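Local coordinates for putative integron gene cassette protein (Uncultured bacterium, PDB 3GHJ), which is of unknown function but belongs to the glyoxalase/bleomycin resistance protein/dioxygenase superfamily and forms a two-chain assembly, at residues Gln44-Ile49 with Val75-Glu80; Gly55-Asp58 with Trp63-Leu66; Leu126-Ala129 with Ala135-Phe138. The protein carries 1 engineered substitution. All blocks are in the same frame, centred on the assembly; numbering follows the deposited sequence. Where two conformers were deposited one is given.

Interaction 1 of 3, residues Gln44-Ile49 with Val75-Glu80; sequences QFYTEI and VVLQEE
Y46 of helix 39-49 lays one face of its ring on L77 of strand 73-79, packing a helix against the four-stranded mixed sheet (order 1-4-3-2), consistent with the βαβββ modules of the glyoxalase/bleomycin resistance fold. The closest group is the CD2 methyl of L77, which sits 3.9 Å from the centroid of the Y46 ring and only 17° off its normal, a CH-pi contact displaced toward the CD1-CE1 side. The other methyl, L77 CD1, reaches Y46 CD1 at 4.0 Å. V75, two residues earlier and on the same side of the strand, approaches the other flank of the ring obliquely, its CG2 4.2 Å from Y46 CD2; both meet it through apolar atoms. The reverse face of the ring is backed from within the helix by F45, whose CD1 stands 3.8 Å above the plane. Further out, L66 of strand 63-68 and V34 of strand 28-36 also touch Y46, while L39, S42 and S43, earlier in the same helix, pack on L77. The ring is buried, yet its polar end is satisfied: Y46 OH hydrogen-bonds to D130 OD2. CB leaves the helix toward the strand, and CG, anti to the carbonyl carbon (chi1 -76°), turns the ring so that a face meets the leucine; L77 CD2 lies 3.8 Å from both Y46 CD1 and Y46 CE1.

Interaction 2 of 3, residues Gly55-Asp58 with Trp63-Leu66; sequences GLLD and WNFL
F65 and L56 stand side by side on one face of the sheet and point the same way. From the phenylalanine backbone outward, CB passes 3.7 Å from L56 O; CG, anti to its own carbonyl carbon (chi1 -61°), turns the ring to run along the leucine. CD1 then comes 3.3 Å from L56 O, which lies at the ring edge in its plane, and also packs on L56 CB at 4.0 Å. CE1 meets L56 CD2, and CZ points at the edge of the W63 indole within its own strand. L56 O therefore touches the ring edge while accepting the nearly straight bond from F65 N (171°), whose donor is tilted from the carbonyl plane. The return bond, L56 N to F65 O, arrives in plane on a lone pair. Strands 53-58 and 63-68 form an antiparallel beta hairpin, and G55 and L56 both face F65, which makes a classic beta bulge at this end. Toward the turn, D58 and W63 form the next hydrogen-bonded pair; D58 N reaches W63 O at 2.8 Å. D58 also forms a salt bridge with R61 of the connecting turn, and R61 makes a cation-pi contact with W63. On the other face, L57 bends over its non-hydrogen-bonded partner: CD1 rests 3.5 Å from N64 CG and also meets W63 O. L39 of helix 39-49 packs on both of these side chains. W120 of the second subunit packs on L56 and sets its ring edge-to-face with that of F65.

Interaction 3 of 3, residues Leu126-Ala129 with Ala135-Phe138; sequences LYFA and ALEF
F128 holds CG between its backbone N and carbonyl carbon (chi1 61°), swinging its ring across to the opposite strand, while F138, with CG anti to the carbonyl carbon (chi1 -67°), presents a face to it. The result is a T-shaped pair: the F128 edge meets the F138 face, centroids 4.9 Å apart and planes at 58°, with F128 CE1 over the centre of the F138 ring. L136 CB lies over one face of F128 as a CH-pi contact, 3.9 Å from the ring centroid, and its CD2 packs against F128 CE2. L126 CD1 adds an apolar touch at the edge of F138. On the reverse face, Y127 and E137 run side by side, Y127 CE2 3.4 Å from E137 OE1, and one water is hydrogen-bonded to Y127 OH and donates to E137 OE1. The other carboxylate oxygen, E137 OE2, is hydrogen-bonded to T139 and S125. Four backbone bonds tie this hairpin, the two central strands of the second four-stranded sheet; L136 N lies almost in line with the F128 C=O, 2.8 Å from F128 O, though its N-H is bent away, whereas F128 N approaches L136 O from above the carbonyl plane. Helix 98-107 lies over the aromatic face, with L105 on both phenylalanines and I98 on L126; strand 113-118 flanks the tyrosine strand and strand 88-93 the other, through F89 and V93.

Overall arrangement
Interactions 1 and 2 share one sheet and interaction 3 lies in the other, on the opposite side of the chain's centre; the two sheets have the same 1-4-3-2 strand order, as expected of paired βαβββ modules. Interaction 1 is a buried, apolar helix-to-strand contact, and interaction 2, nested within its loop, is a partly buried hairpin at the sheet's outer border. V75 O with L66 N probably joins them by a hydrogen bond. Interaction 3 is also a hairpin, but buried and rich in aromatic packing. Both hairpins reach the second subunit, interaction 2 through its W120 and interaction 3 through its I26, on F138. F45 and Y46 carry interaction 1 across to F128, A129 and L136.

Interaction 1 of 3, residues Gln44-Ile49 with Val75-Glu80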
loop_
_atom_site.group_PDB
_atom_site.type_symbol
_atom_site.label_atom_id
_atom_site.label_comp_id
_atom_site.label_asym_id
_atom_site.label_seq_id
_atom_site.Cartn_x
_atom_site.Cartn_y
_atom_site.Cartn_z
ATOM N N GLN A 44 -18.256 -3.865 -2.209
ATOM C CA GLN A 44 -18.738 -5.241 -2.209
ATOM C C GLN A 44 -17.602 -6.228 -2.476
ATOM O O GLN A 44 -17.512 -7.266 -1.836
ATOM C CB GLN A 44 -19.863 -5.411 -3.233
ATOM C CG GLN A 44 -21.128 -4.662 -2.856
ATOM C CD GLN A 44 -22.161 -4.651 -3.966
ATOM O OE1 GLN A 44 -21.904 -5.115 -5.076
ATOM N NE2 GLN A 44 -23.339 -4.115 -3.670
ATOM N N PHE A 45 -16.727 -5.896 -3.417
ATOM C CA PHE A 45 -15.599 -6.764 -3.729
ATOM C C PHE A 45 -14.645 -6.887 -2.534
ATOM O O PHE A 45 -14.276 -7.985 -2.125
ATOM C CB PHE A 45 -14.850 -6.236 -4.953
ATOM C CG PHE A 45 -13.632 -7.040 -5.328
ATOM C CD1 PHE A 45 -12.383 -6.753 -4.771
ATOM C CD2 PHE A 45 -13.727 -8.073 -6.253
ATOM C CE1 PHE A 45 -11.264 -7.491 -5.122
ATOM C CE2 PHE A 45 -12.613 -8.809 -6.612
ATOM C CZ PHE A 45 -11.379 -8.514 -6.052
ATOM N N TYR A 46 -14.240 -5.751 -1.980
ATOM C CA TYR A 46 -13.259 -5.771 -0.898
ATOM C C TYR A 46 -13.787 -6.395 0.395
ATOM O O TYR A 46 -13.031 -7.004 1.141
ATOM C CB TYR A 46 -12.682 -4.361 -0.666
ATOM C CG TYR A 46 -11.666 -3.967 -1.729
ATOM C CD1 TYR A 46 -12.066 -3.418 -2.944
ATOM C CD2 TYR A 46 -10.310 -4.191 -1.532
ATOM C CE1 TYR A 46 -11.136 -3.079 -3.930
ATOM C CE2 TYR A 46 -9.378 -3.859 -2.509
ATOM C CZ TYR A 46 -9.795 -3.307 -3.698
ATOM O OH TYR A 46 -8.860 -2.985 -4.659
ATOM N N THR A 47 -15.088 -6.269 0.647
ATOM C CA THR A 47 -15.656 -6.868 1.850
ATOM C C THR A 47 -16.102 -8.320 1.627
ATOM O O THR A 47 -15.799 -9.194 2.432
ATOM C CB THR A 47 -16.833 -6.040 2.407
ATOM O OG1 THR A 47 -17.883 -5.963 1.431
ATOM C CG2 THR A 47 -16.389 -4.636 2.776
ATOM N N GLU A 48 -16.791 -8.584 0.527
ATOM C CA GLU A 48 -17.386 -9.910 0.343
ATOM C C GLU A 48 -16.415 -10.919 -0.251
ATOM O O GLU A 48 -16.458 -12.104 0.088
ATOM C CB GLU A 48 -18.651 -9.818 -0.515
ATOM C CG GLU A 48 -19.729 -8.946 0.102
ATOM C CD GLU A 48 -20.952 -8.808 -0.784
ATOM O OE1 GLU A 48 -21.042 -9.541 -1.790
ATOM O OE2 GLU A 48 -21.822 -7.968 -0.476
ATOM N N ILE A 49 -15.544 -10.467 -1.147
ATOM C CA ILE A 49 -14.588 -11.374 -1.756
ATOM C C ILE A 49 -13.287 -11.431 -0.962
ATOM O O ILE A 49 -12.825 -12.512 -0.601
ATOM C CB ILE A 49 -14.345 -11.060 -3.248
ATOM C CG1 ILE A 49 -15.641 -11.293 -4.030
ATOM C CG2 ILE A 49 -13.238 -11.947 -3.815
ATOM C CD1 ILE A 49 -15.476 -11.278 -5.530
ATOM N N VAL A 75 -7.528 -0.478 3.704
ATOM C CA VAL A 75 -7.641 0.132 2.393
ATOM C C VAL A 75 -8.656 1.253 2.493
ATOM O O VAL A 75 -9.640 1.148 3.228
ATOM C CB VAL A 75 -8.049 -0.865 1.281
ATOM C CG1 VAL A 75 -6.953 -1.898 1.058
ATOM C CG2 VAL A 75 -9.375 -1.529 1.605
ATOM N N VAL A 76 -8.393 2.341 1.784
ATOM C CA VAL A 76 -9.338 3.445 1.684
ATOM C C VAL A 76 -9.817 3.533 0.242
ATOM O O VAL A 76 -9.083 3.969 -0.643
ATOM C CB VAL A 76 -8.733 4.803 2.112
ATOM C CG1 VAL A 76 -9.839 5.867 2.171
ATOM C CG2 VAL A 76 -8.024 4.677 3.458
ATOM N N LEU A 77 -11.043 3.089 -0.005
ATOM C CA LEU A 77 -11.594 3.177 -1.343
ATOM C C LEU A 77 -12.088 4.599 -1.562
ATOM O O LEU A 77 -12.791 5.148 -0.716
ATOM C CB LEU A 77 -12.744 2.183 -1.514
ATOM C CG LEU A 77 -12.455 0.724 -1.140
ATOM C CD1 LEU A 77 -13.701 -0.119 -1.377
ATOM C CD2 LEU A 77 -11.278 0.167 -1.937
ATOM N N GLN A 78 -11.704 5.203 -2.681
ATOM C CA GLN A 78 -12.093 6.585 -2.965
ATOM C C GLN A 78 -12.687 6.654 -4.356
ATOM O O GLN A 78 -12.009 6.358 -5.332
ATOM C CB GLN A 78 -10.868 7.497 -2.878
ATOM C CG GLN A 78 -10.208 7.470 -1.509
ATOM C CD GLN A 78 -8.925 8.277 -1.440
ATOM O OE1 GLN A 78 -8.617 8.886 -0.412
ATOM N NE2 GLN A 78 -8.167 8.275 -2.523
ATOM N N GLU A 79 -13.956 7.027 -4.457
ATOM C CA GLU A 79 -14.593 7.058 -5.761
ATOM C C GLU A 79 -14.071 8.191 -6.637
ATOM O O GLU A 79 -14.016 9.347 -6.212
ATOM C CB GLU A 79 -16.109 7.169 -5.622
ATOM C CG GLU A 79 -16.857 6.883 -6.908
ATOM C CD GLU A 79 -18.354 6.891 -6.699
ATOM O OE1 GLU A 79 -18.932 7.994 -6.579
ATOM O OE2 GLU A 79 -18.949 5.799 -6.645
ATOM N N GLU A 80 -13.689 7.839 -7.845
ATOM C CA GLU A 80 -13.219 8.772 -8.873
ATOM C C GLU A 80 -13.732 8.284 -10.225
ATOM O O GLU A 80 -13.331 7.247 -10.658
ATOM C CB GLU A 80 -11.691 8.765 -8.879
ATOM C CG GLU A 80 -11.089 9.587 -7.825
ATOM C CD GLU A 80 -9.799 10.321 -8.265
ATOM O OE1 GLU A 80 -9.076 9.838 -9.195
ATOM O OE2 GLU A 80 -9.534 11.364 -7.637
#

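Interaction 2 of 3, residues Gly55-Asp58 with Trp63-Leu66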
loop_
_atom_site.group_PDB
_atom_site.type_symbol
_atom_site.label_atom_id
_atom_site.label_comp_id
_atom_site.label_asym_id
_atom_site.label_seq_id
_atom_site.Cartn_x
_atom_site.Cartn_y
_atom_site.Cartn_z
ATOM N N GLY A 55 -15.283 -0.241 8.301
ATOM C CA GLY A 55 -14.607 0.719 9.155
ATOM C C GLY A 55 -15.403 2.005 9.193
ATOM O O GLY A 55 -16.243 2.203 10.066
ATOM N N LEU A 56 -15.154 2.878 8.229
ATOM C CA LEU A 56 -15.881 4.134 8.125
ATOM C C LEU A 56 -16.306 4.359 6.686
ATOM O O LEU A 56 -15.464 4.506 5.802
ATOM C CB LEU A 56 -15.010 5.303 8.594
ATOM C CG LEU A 56 -15.583 6.693 8.294
ATOM C CD1 LEU A 56 -16.919 6.885 9.013
ATOM C CD2 LEU A 56 -14.592 7.784 8.685
ATOM N N LEU A 57 -17.614 4.377 6.450
ATOM C CA LEU A 57 -18.146 4.714 5.138
ATOM C C LEU A 57 -18.551 6.177 5.143
ATOM O O LEU A 57 -19.469 6.579 5.871
ATOM C CB LEU A 57 -19.329 3.817 4.778
ATOM C CG LEU A 57 -20.033 4.084 3.441
ATOM C CD1 LEU A 57 -19.068 3.958 2.266
ATOM C CD2 LEU A 57 -21.211 3.138 3.254
ATOM N N ASP A 58 -17.838 6.984 4.364
ATOM C CA ASP A 58 -18.125 8.409 4.246
ATOM C C ASP A 58 -18.835 8.650 2.920
ATOM O O ASP A 58 -18.194 8.927 1.906
ATOM C CB ASP A 58 -16.828 9.214 4.324
ATOM C CG ASP A 58 -17.067 10.713 4.360
ATOM O OD1 ASP A 58 -18.215 11.143 4.123
ATOM O OD2 ASP A 58 -16.104 11.460 4.626
ATOM N N TRP A 63 -15.885 7.914 0.171
ATOM C CA TRP A 63 -14.737 7.122 0.605
ATOM C C TRP A 63 -15.223 6.024 1.535
ATOM O O TRP A 63 -16.186 6.211 2.286
ATOM C CB TRP A 63 -13.740 7.985 1.373
ATOM C CG TRP A 63 -13.008 9.033 0.562
ATOM C CD1 TRP A 63 -13.288 9.437 -0.709
ATOM C CD2 TRP A 63 -11.892 9.816 0.998
ATOM N NE1 TRP A 63 -12.403 10.420 -1.098
ATOM C CE2 TRP A 63 -11.538 10.671 -0.065
ATOM C CE3 TRP A 63 -11.153 9.874 2.186
ATOM C CZ2 TRP A 63 -10.475 11.572 0.021
ATOM C CZ3 TRP A 63 -10.098 10.770 2.270
ATOM C CH2 TRP A 63 -9.769 11.606 1.194
ATOM N N ASN A 64 -14.549 4.882 1.507
ATOM C CA ASN A 64 -14.846 3.798 2.435
ATOM C C ASN A 64 -13.542 3.255 2.993
ATOM O O ASN A 64 -12.716 2.725 2.244
ATOM C CB ASN A 64 -15.652 2.696 1.745
ATOM C CG ASN A 64 -16.334 1.756 2.735
ATOM O OD1 ASN A 64 -16.241 1.945 3.945
ATOM N ND2 ASN A 64 -17.018 0.737 2.216
ATOM N N PHE A 65 -13.350 3.413 4.299
ATOM C CA PHE A 65 -12.167 2.934 5.009
ATOM C C PHE A 65 -12.467 1.540 5.525
ATOM O O PHE A 65 -13.359 1.366 6.367
ATOM C CB PHE A 65 -11.859 3.833 6.220
ATOM C CG PHE A 65 -11.563 5.270 5.875
ATOM C CD1 PHE A 65 -12.585 6.143 5.511
ATOM C CD2 PHE A 65 -10.265 5.760 5.968
ATOM C CE1 PHE A 65 -12.309 7.473 5.223
ATOM C CE2 PHE A 65 -9.983 7.093 5.683
ATOM C CZ PHE A 65 -11.004 7.946 5.311
ATOM N N LEU A 66 -11.728 0.551 5.030
ATOM C CA LEU A 66 -11.959 -0.857 5.358
ATOM C C LEU A 66 -10.743 -1.462 6.050
ATOM O O LEU A 66 -9.602 -1.148 5.695
ATOM C CB LEU A 66 -12.261 -1.648 4.085
ATOM C CG LEU A 66 -13.504 -1.209 3.317
ATOM C CD1 LEU A 66 -13.571 -1.985 2.024
ATOM C CD2 LEU A 66 -14.777 -1.406 4.155
#

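Interaction 3 of 3, residues Leu126-Ala129 with Ala135-Phe138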
loop_
_atom_site.group_PDB
_atom_site.type_symbol
_atom_site.label_atom_id
_atom_site.label_comp_id
_atom_site.label_asym_id
_atom_site.label_seq_id
_atom_site.Cartn_x
_atom_site.Cartn_y
_atom_site.Cartn_z
ATOM N N LEU A 126 0.428 -14.490 -6.058
ATOM C CA LEU A 126 -0.738 -14.656 -6.902
ATOM C C LEU A 126 -1.174 -13.290 -7.378
ATOM O O LEU A 126 -1.113 -12.326 -6.615
ATOM C CB LEU A 126 -1.900 -15.252 -6.121
ATOM C CG LEU A 126 -1.717 -16.668 -5.589
ATOM C CD1 LEU A 126 -2.872 -16.984 -4.669
ATOM C CD2 LEU A 126 -1.653 -17.645 -6.769
ATOM N N TYR A 127 -1.656 -13.210 -8.611
ATOM C CA TYR A 127 -2.070 -11.940 -9.195
ATOM C C TYR A 127 -3.513 -11.992 -9.652
ATOM O O TYR A 127 -3.950 -12.985 -10.237
ATOM C CB TYR A 127 -1.174 -11.592 -10.382
ATOM C CG TYR A 127 0.265 -11.341 -10.004
ATOM C CD1 TYR A 127 1.222 -12.343 -10.131
ATOM C CD2 TYR A 127 0.666 -10.110 -9.499
ATOM C CE1 TYR A 127 2.548 -12.117 -9.777
ATOM C CE2 TYR A 127 1.990 -9.873 -9.145
ATOM C CZ TYR A 127 2.922 -10.879 -9.293
ATOM O OH TYR A 127 4.237 -10.647 -8.948
ATOM N N PHE A 128 -4.260 -10.928 -9.396
ATOM C CA PHE A 128 -5.655 -10.852 -9.807
ATOM C C PHE A 128 -6.079 -9.399 -9.843
ATOM O O PHE A 128 -5.372 -8.521 -9.328
ATOM C CB PHE A 128 -6.563 -11.646 -8.854
ATOM C CG PHE A 128 -6.536 -11.157 -7.424
ATOM C CD1 PHE A 128 -5.522 -11.548 -6.565
ATOM C CD2 PHE A 128 -7.531 -10.310 -6.948
ATOM C CE1 PHE A 128 -5.498 -11.104 -5.240
ATOM C CE2 PHE A 128 -7.516 -9.858 -5.628
ATOM C CZ PHE A 128 -6.495 -10.254 -4.775
ATOM N N ALA A 129 -7.226 -9.144 -10.458
ATOM C CA ALA A 129 -7.766 -7.799 -10.612
ATOM C C ALA A 129 -8.894 -7.513 -9.631
ATOM O O ALA A 129 -9.651 -8.412 -9.260
ATOM C CB ALA A 129 -8.261 -7.594 -12.053
ATOM N N ALA A 135 -4.107 -3.936 -10.337
ATOM C CA ALA A 135 -3.290 -5.134 -10.282
ATOM C C ALA A 135 -3.045 -5.508 -8.830
ATOM O O ALA A 135 -2.114 -4.997 -8.196
ATOM C CB ALA A 135 -1.967 -4.886 -11.012
ATOM N N LEU A 136 -3.895 -6.377 -8.295
ATOM C CA LEU A 136 -3.752 -6.837 -6.920
ATOM C C LEU A 136 -2.906 -8.098 -6.864
ATOM O O LEU A 136 -2.697 -8.782 -7.873
ATOM C CB LEU A 136 -5.125 -7.076 -6.274
ATOM C CG LEU A 136 -5.821 -5.853 -5.672
ATOM C CD1 LEU A 136 -6.043 -4.772 -6.727
ATOM C CD2 LEU A 136 -7.146 -6.262 -5.019
ATOM N N GLU A 137 -2.411 -8.397 -5.677
ATOM C CA GLU A 137 -1.487 -9.498 -5.491
ATOM C C GLU A 137 -1.609 -10.014 -4.065
ATOM O O GLU A 137 -1.877 -9.241 -3.136
ATOM C CB GLU A 137 -0.059 -9.013 -5.787
ATOM C CG GLU A 137 1.043 -10.005 -5.473
ATOM C CD GLU A 137 2.432 -9.418 -5.628
ATOM O OE1 GLU A 137 2.566 -8.307 -6.194
ATOM O OE2 GLU A 137 3.395 -10.063 -5.165
ATOM N N PHE A 138 -1.462 -11.328 -3.902
ATOM C CA PHE A 138 -1.163 -11.918 -2.605
ATOM C C PHE A 138 0.300 -12.337 -2.651
ATOM O O PHE A 138 0.718 -13.013 -3.597
ATOM C CB PHE A 138 -2.017 -13.159 -2.329
ATOM C CG PHE A 138 -3.490 -12.887 -2.155
ATOM C CD1 PHE A 138 -3.954 -11.699 -1.621
ATOM C CD2 PHE A 138 -4.419 -13.867 -2.480
ATOM C CE1 PHE A 138 -5.320 -11.482 -1.454
ATOM C CE2 PHE A 138 -5.775 -13.653 -2.315
ATOM C CZ PHE A 138 -6.230 -12.467 -1.794
HETATM O O HOH W 1 4.768 -8.317 -7.684
#